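Long-range contacts in osmotically inducible protein OsmC (Psychrobacter arcticus, PDB 2PN2), which probably acts in osmotic-stress and detoxification responses, as a dimeric member of the OsmC family, several of whose characterised relatives reduce organic hydroperoxides: residues S68-M73 with V109-T114; A89-E94 with I113-E118. All coordinates share one frame; numbering follows the deposited sequence.

Interaction 1. Residues S68-M73 with V109-T114; sequences SLASCM and VHIAIT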
ATOM      1  N   SER A  68       4.411   1.329   0.220  1.00 42.30           N
ATOM      2  CA  SER A  68       3.930   1.631   1.578  1.00 40.13           C
ATOM      3  C   SER A  68       4.904   1.134   2.652  1.00 40.13           C
ATOM      4  O   SER A  68       5.078   1.812   3.651  1.00 42.04           O
ATOM      5  CB  SER A  68       2.506   1.086   1.844  1.00 43.76           C
ATOM      6  OG  SER A  68       2.488  -0.308   2.058  1.00 42.92           O
ATOM      7  N   LEU A  69       5.561  -0.014   2.408  1.00 41.23           N
ATOM      8  CA  LEU A  69       6.562  -0.553   3.317  1.00 40.73           C
ATOM      9  C   LEU A  69       7.715   0.411   3.451  1.00 40.71           C
ATOM     10  O   LEU A  69       8.099   0.731   4.560  1.00 40.72           O
ATOM     11  CB  LEU A  69       7.116  -1.912   2.848  1.00 41.72           C
ATOM     12  CG  LEU A  69       8.155  -2.573   3.776  1.00 42.00           C
ATOM     13  CD1 LEU A  69       7.630  -2.685   5.258  1.00 36.44           C
ATOM     14  CD2 LEU A  69       8.520  -3.965   3.213  1.00 40.71           C
ATOM     15  N   ALA A  70       8.236   0.879   2.311  1.00 40.53           N
ATOM     16  CA  ALA A  70       9.339   1.850   2.277  1.00 42.06           C
ATOM     17  C   ALA A  70       8.947   3.183   2.924  1.00 41.52           C
ATOM     18  O   ALA A  70       9.728   3.767   3.681  1.00 40.50           O
ATOM     19  CB  ALA A  70       9.827   2.072   0.848  1.00 38.90           C
ATOM     20  N   SER A  71       7.747   3.660   2.628  1.00 41.89           N
ATOM     21  CA  SER A  71       7.237   4.899   3.262  1.00 39.36           C
ATOM     22  C   SER A  71       7.131   4.773   4.773  1.00 39.19           C
ATOM     23  O   SER A  71       7.503   5.696   5.506  1.00 37.70           O
ATOM     24  CB  SER A  71       5.873   5.288   2.710  1.00 41.06           C
ATOM     25  OG  SER A  71       6.046   5.823   1.427  1.00 40.55           O
ATOM     26  N   CYS A  72       6.649   3.621   5.226  1.00 39.70           N
ATOM     27  CA  CYS A  72       6.509   3.343   6.643  1.00 41.88           C
ATOM     28  C   CYS A  72       7.877   3.334   7.339  1.00 39.39           C
ATOM     29  O   CYS A  72       8.039   3.937   8.411  1.00 40.67           O
ATOM     30  CB  CYS A  72       5.793   2.013   6.848  1.00 42.38           C
ATOM     31  SG  CYS A  72       5.394   1.711   8.535  1.00 44.12           S
HETATM   32  N   MSE A  73       8.852   2.693   6.692  1.00 40.08           N
HETATM   33  CA  MSE A  73      10.235   2.610   7.194  1.00 40.72           C
HETATM   34  C   MSE A  73      10.895   3.983   7.342  1.00 40.34           C
HETATM   35  O   MSE A  73      11.480   4.266   8.389  1.00 40.16           O
HETATM   36  CB  MSE A  73      11.086   1.727   6.289  1.00 36.42           C
HETATM   37  CG  MSE A  73      10.764   0.283   6.441  1.00 37.47           C
HETATM   38 SE   MSE A  73      11.927  -0.865   5.374  0.75 43.47          SE
HETATM   39  CE  MSE A  73      11.167  -2.557   5.917  1.00 43.78           C
ATOM     40  N   VAL A 109      10.476  -7.708  -1.124  1.00 37.87           N
ATOM     41  CA  VAL A 109      10.520  -6.254  -1.306  1.00 38.73           C
ATOM     42  C   VAL A 109      11.916  -5.824  -0.902  1.00 39.74           C
ATOM     43  O   VAL A 109      12.318  -6.014   0.273  1.00 39.47           O
ATOM     44  CB  VAL A 109       9.473  -5.494  -0.485  1.00 38.60           C
ATOM     45  CG1 VAL A 109       9.643  -3.998  -0.695  1.00 40.34           C
ATOM     46  CG2 VAL A 109       8.057  -5.925  -0.855  1.00 39.70           C
ATOM     47  N   HIS A 110      12.671  -5.280  -1.855  1.00 40.44           N
ATOM     48  CA  HIS A 110      14.036  -4.802  -1.578  1.00 42.14           C
ATOM     49  C   HIS A 110      13.968  -3.295  -1.480  1.00 44.07           C
ATOM     50  O   HIS A 110      13.426  -2.641  -2.387  1.00 46.03           O
ATOM     51  CB  HIS A 110      15.059  -5.229  -2.637  1.00 42.26           C
ATOM     52  CG  HIS A 110      15.047  -6.691  -2.955  1.00 40.50           C
ATOM     53  ND1 HIS A 110      15.602  -7.196  -4.109  1.00 45.18           N
ATOM     54  CD2 HIS A 110      14.486  -7.748  -2.313  1.00 39.57           C
ATOM     55  CE1 HIS A 110      15.439  -8.508  -4.136  1.00 49.20           C
ATOM     56  NE2 HIS A 110      14.754  -8.866  -3.065  1.00 46.65           N
ATOM     57  N   ILE A 111      14.484  -2.749  -0.379  1.00 44.49           N
ATOM     58  CA  ILE A 111      14.468  -1.314  -0.100  1.00 44.30           C
ATOM     59  C   ILE A 111      15.914  -0.891   0.109  1.00 42.97           C
ATOM     60  O   ILE A 111      16.551  -1.355   1.041  1.00 42.54           O
ATOM     61  CB  ILE A 111      13.618  -0.963   1.157  1.00 45.92           C
ATOM     62  CG1 ILE A 111      12.208  -1.561   1.079  1.00 47.97           C
ATOM     63  CG2 ILE A 111      13.555   0.562   1.390  1.00 43.21           C
ATOM     64  CD1 ILE A 111      12.122  -2.987   1.575  1.00 55.43           C
ATOM     65  N   ALA A 112      16.443  -0.076  -0.806  1.00 41.91           N
ATOM     66  CA  ALA A 112      17.805   0.453  -0.716  1.00 42.74           C
ATOM     67  C   ALA A 112      17.676   1.883  -0.200  1.00 41.68           C
ATOM     68  O   ALA A 112      17.196   2.765  -0.927  1.00 40.06           O
ATOM     69  CB  ALA A 112      18.496   0.430  -2.081  1.00 42.04           C
ATOM     70  N   ILE A 113      18.122   2.113   1.038  1.00 43.14           N
ATOM     71  CA  ILE A 113      18.011   3.438   1.676  1.00 42.59           C
ATOM     72  C   ILE A 113      19.340   4.213   1.592  1.00 44.51           C
ATOM     73  O   ILE A 113      20.373   3.711   2.010  1.00 44.41           O
ATOM     74  CB  ILE A 113      17.545   3.342   3.140  1.00 42.91           C
ATOM     75  CG1 ILE A 113      16.241   2.529   3.260  1.00 41.25           C
ATOM     76  CG2 ILE A 113      17.369   4.751   3.725  1.00 42.05           C
ATOM     77  CD1 ILE A 113      15.673   2.468   4.679  1.00 44.59           C
ATOM     78  N   THR A 114      19.294   5.431   1.057  1.00 42.52           N
ATOM     79  CA  THR A 114      20.471   6.288   0.930  1.00 42.76           C
ATOM     80  C   THR A 114      20.209   7.550   1.755  1.00 42.38           C
ATOM     81  O   THR A 114      19.320   8.334   1.443  1.00 40.73           O
ATOM     82  CB  THR A 114      20.806   6.594  -0.553  1.00 40.08           C
ATOM     83  OG1 THR A 114      21.006   5.354  -1.251  1.00 43.50           O
ATOM     84  CG2 THR A 114      22.087   7.439  -0.689  1.00 42.03           C
TER

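Interaction 2. Residues A89-E94 with I113-E118; sequences AGTTAE and ITFNQE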
ATOM      1  N   ALA A  89      16.317  14.855   6.049  1.00 41.63           N
ATOM      2  CA  ALA A  89      15.573  15.300   4.846  1.00 40.88           C
ATOM      3  C   ALA A  89      16.409  14.995   3.598  1.00 42.55           C
ATOM      4  O   ALA A  89      17.642  15.095   3.622  1.00 41.80           O
ATOM      5  CB  ALA A  89      15.208  16.801   4.919  1.00 40.50           C
ATOM      6  N   GLY A  90      15.748  14.545   2.537  1.00 42.30           N
ATOM      7  CA  GLY A  90      16.444  14.165   1.305  1.00 41.71           C
ATOM      8  C   GLY A  90      16.883  12.706   1.264  1.00 41.07           C
ATOM      9  O   GLY A  90      17.390  12.253   0.224  1.00 39.54           O
ATOM     10  N   THR A  91      16.697  11.966   2.368  1.00 39.81           N
ATOM     11  CA  THR A  91      16.953  10.527   2.400  1.00 40.95           C
ATOM     12  C   THR A  91      16.024   9.893   1.358  1.00 43.37           C
ATOM     13  O   THR A  91      14.894  10.357   1.169  1.00 45.13           O
ATOM     14  CB  THR A  91      16.694   9.918   3.814  1.00 40.34           C
ATOM     15  OG1 THR A  91      17.657  10.446   4.734  1.00 40.64           O
ATOM     16  CG2 THR A  91      16.826   8.363   3.798  1.00 36.76           C
ATOM     17  N   THR A  92      16.517   8.878   0.658  1.00 45.18           N
ATOM     18  CA  THR A  92      15.754   8.210  -0.384  1.00 44.47           C
ATOM     19  C   THR A  92      15.721   6.703  -0.183  1.00 44.84           C
ATOM     20  O   THR A  92      16.633   6.127   0.424  1.00 44.39           O
ATOM     21  CB  THR A  92      16.330   8.521  -1.769  1.00 46.85           C
ATOM     22  OG1 THR A  92      17.691   8.074  -1.833  1.00 46.19           O
ATOM     23  CG2 THR A  92      16.274  10.026  -2.061  1.00 41.27           C
ATOM     24  N   ALA A  93      14.670   6.079  -0.705  1.00 44.27           N
ATOM     25  CA  ALA A  93      14.489   4.627  -0.650  1.00 45.34           C
ATOM     26  C   ALA A  93      14.062   4.118  -2.028  1.00 46.45           C
ATOM     27  O   ALA A  93      12.979   4.495  -2.482  1.00 48.13           O
ATOM     28  CB  ALA A  93      13.435   4.257   0.412  1.00 43.86           C
ATOM     29  N   GLU A  94      14.916   3.312  -2.691  1.00 45.64           N
ATOM     30  CA  GLU A  94      14.599   2.658  -3.985  1.00 44.35           C
ATOM     31  C   GLU A  94      13.943   1.324  -3.663  1.00 42.66           C
ATOM     32  O   GLU A  94      14.522   0.508  -2.943  1.00 40.63           O
ATOM     33  CB  GLU A  94      15.831   2.405  -4.858  1.00 43.82           C
ATOM     34  CG  GLU A  94      16.321   3.638  -5.538  1.00 51.37           C
ATOM     35  CD  GLU A  94      17.668   3.496  -6.227  1.00 57.98           C
ATOM     36  OE1 GLU A  94      18.215   2.371  -6.318  1.00 65.93           O
ATOM     37  OE2 GLU A  94      18.186   4.537  -6.683  1.00 65.12           O
ATOM     38  N   ILE A 113      18.122   2.113   1.038  1.00 43.14           N
ATOM     39  CA  ILE A 113      18.011   3.438   1.676  1.00 42.59           C
ATOM     40  C   ILE A 113      19.340   4.213   1.592  1.00 44.51           C
ATOM     41  O   ILE A 113      20.373   3.711   2.010  1.00 44.41           O
ATOM     42  CB  ILE A 113      17.545   3.342   3.140  1.00 42.91           C
ATOM     43  CG1 ILE A 113      16.241   2.529   3.260  1.00 41.25           C
ATOM     44  CG2 ILE A 113      17.369   4.751   3.725  1.00 42.05           C
ATOM     45  CD1 ILE A 113      15.673   2.468   4.679  1.00 44.59           C
ATOM     46  N   THR A 114      19.294   5.431   1.057  1.00 42.52           N
ATOM     47  CA  THR A 114      20.471   6.288   0.930  1.00 42.76           C
ATOM     48  C   THR A 114      20.209   7.550   1.755  1.00 42.38           C
ATOM     49  O   THR A 114      19.320   8.334   1.443  1.00 40.73           O
ATOM     50  CB  THR A 114      20.806   6.594  -0.553  1.00 40.08           C
ATOM     51  OG1 THR A 114      21.006   5.354  -1.251  1.00 43.50           O
ATOM     52  CG2 THR A 114      22.087   7.439  -0.689  1.00 42.03           C
ATOM     53  N   PHE A 115      20.955   7.689   2.847  1.00 45.59           N
ATOM     54  CA  PHE A 115      20.862   8.853   3.710  1.00 46.89           C
ATOM     55  C   PHE A 115      21.566  10.068   3.100  1.00 50.41           C
ATOM     56  O   PHE A 115      22.578   9.929   2.400  1.00 48.43           O
ATOM     57  CB  PHE A 115      21.406   8.541   5.107  1.00 46.21           C
ATOM     58  CG  PHE A 115      20.491   7.685   5.896  1.00 46.21           C
ATOM     59  CD1 PHE A 115      19.458   8.262   6.634  1.00 46.61           C
ATOM     60  CD2 PHE A 115      20.592   6.294   5.839  1.00 49.37           C
ATOM     61  CE1 PHE A 115      18.561   7.458   7.360  1.00 46.87           C
ATOM     62  CE2 PHE A 115      19.710   5.478   6.559  1.00 48.25           C
ATOM     63  CZ  PHE A 115      18.690   6.064   7.320  1.00 50.96           C
ATOM     64  N   ASN A 116      20.989  11.245   3.363  1.00 52.41           N
ATOM     65  CA  ASN A 116      21.547  12.527   2.910  1.00 55.91           C
ATOM     66  C   ASN A 116      22.951  12.829   3.488  1.00 56.70           C
ATOM     67  O   ASN A 116      23.790  13.401   2.781  1.00 57.62           O
ATOM     68  CB  ASN A 116      20.578  13.694   3.224  1.00 56.48           C
ATOM     69  CG  ASN A 116      20.265  13.831   4.723  1.00 60.30           C
ATOM     70  OD1 ASN A 116      20.243  12.839   5.458  1.00 68.02           O
ATOM     71  ND2 ASN A 116      20.000  15.057   5.164  1.00 62.40           N
ATOM     72  N   GLN A 117      23.191  12.423   4.745  1.00 56.57           N
ATOM     73  CA  GLN A 117      24.459  12.656   5.462  1.00 55.25           C
ATOM     74  C   GLN A 117      25.161  11.369   5.904  1.00 54.01           C
ATOM     75  O   GLN A 117      24.607  10.278   5.786  1.00 54.57           O
ATOM     76  CB  GLN A 117      24.182  13.516   6.697  1.00 55.01           C
ATOM     77  N   GLU A 118      26.381  11.516   6.426  1.00 52.36           N
ATOM     78  CA  GLU A 118      27.169  10.385   6.947  1.00 51.53           C
ATOM     79  C   GLU A 118      26.613   9.966   8.317  1.00 50.36           C
ATOM     80  O   GLU A 118      26.325  10.830   9.144  1.00 48.36           O
ATOM     81  CB  GLU A 118      28.654  10.744   7.063  1.00 51.41           C
TER

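Interaction 1. Residues S68-M73 with V109-T114
This is a buried, wholly apolar contact in which one turn and a half of helix 61-83 lies on strand 105-114, with Leu-69 and Met-73 pointing toward the strand and Ala-70 to its flank. The segments cross at -38°, and their axes come no closer than 9.4 Å, a separation bridged by side chains. Ile-111 is the hub, since each branch finds its own partner on the helix. Its chi1 of -52° sets CG1 anti to the carbonyl carbon and CG2, turned to Ala-70, anti to the backbone N; the turn about CB-CG1 then brings CD1 to Leu-69. The tip CD1 meets Leu-69 CD2 at 4.1 Å, the two side chains crossing at about a right angle, and it also lies 4.4 Å from the SE atom of Met-73, which is modelled as selenomethionine. Ile-111 CG2 rests on Ala-70 CB at 4.1 Å. Leu-69 holds its CG anti to the backbone N (chi1 -178°), and its CD2 methyl reaches a second strand residue, touching Val-109 CG1 at 4.1 Å. Neighbouring strands extend the layer: Ala-70 and Val-109 also pack on Val-95, and Met-73 on Val-148. On the helix, Cys-72 points elsewhere, onto Cys-134 and Pro-135 and Pro-61 of the second subunit; a pair of cysteines at such a site is consistent with the redox pair of OsmC-type peroxidases. With methyl groups and a selenoether as the touching groups, the adhesion is best attributed to dispersion and exclusion of water, and shape rather than directed bonding sets the fit.

Interaction 2. Residues A89-E94 with I113-E118
The CG2 methyl of Thr-91 sits over one face of the Phe-115 ring, 4.2 Å from its centroid and 24° off the ring normal, a CH-pi contact displaced toward the rim. Thr-91 turns CG2 anti to its nitrogen (OG1 chi1 -66°), and the same methyl also meets Ile-113 CG2 at 3.7 Å. Its hydroxyl lies 3.4 Å from Phe-115 CD1, but is hydrogen-bonded to the carbonyl O of Ile-88. With an alanine in place of Phe-115, the Thr-91 methyl would probably lose its aromatic cover and a gap would open where the ring also packs against Phe-127. The backbones form the open end of the beta hairpin of strands 92-100 and 105-114. Thr-92 and Thr-114 are an antiparallel hydrogen-bonded pair: Thr-92 N binds Thr-114 O at 3.0 Å (167° at the hydrogen), and Thr-114 N returns to Thr-92 O at 2.8 Å. Their side chains share one face, with Thr-92 OG1 3.7 Å from Thr-114 CB. The non-hydrogen-bonded pair Ala-93 and Ile-113 follows, on the face beneath helix 61-83, where Leu-74 touches Ala-93 and Ile-77 touches Ile-113. Thr-92 to Glu-94 pair with an antiparallel strand of the second subunit, and Glu-94 forms a salt bridge with Lys-24 of that subunit. Beyond the strands, Asn-116 ND2 approaches Ala-89 O to 2.8 Å at an angle too poor for a hydrogen bond, its weak bond going to Asp-87 O.

Interactions 1 and 2 overlap at the end of strand 105-114, where they share Ile-113 and Thr-114; their centres are about 11 Å apart. In interaction 1 the strand meets the helix packed on the sheet; in interaction 2 it meets its hairpin partner within the sheet. Ala-93 joins the two: its CB lies 3.8 Å from Ile-111 CG2 and 4.2 Å from Ala-70 CB, and the next residue, Glu-94, offers its O to Ala-112 N at 2.9 Å, a probable hydrogen bond. The second subunit borders both contacts, its Val-25 packing on Ala-70 and Ala-93. Cys-72, possibly one of a redox pair, takes no part in either contact; its SG lies 11.7 Å from Ala-93 CB.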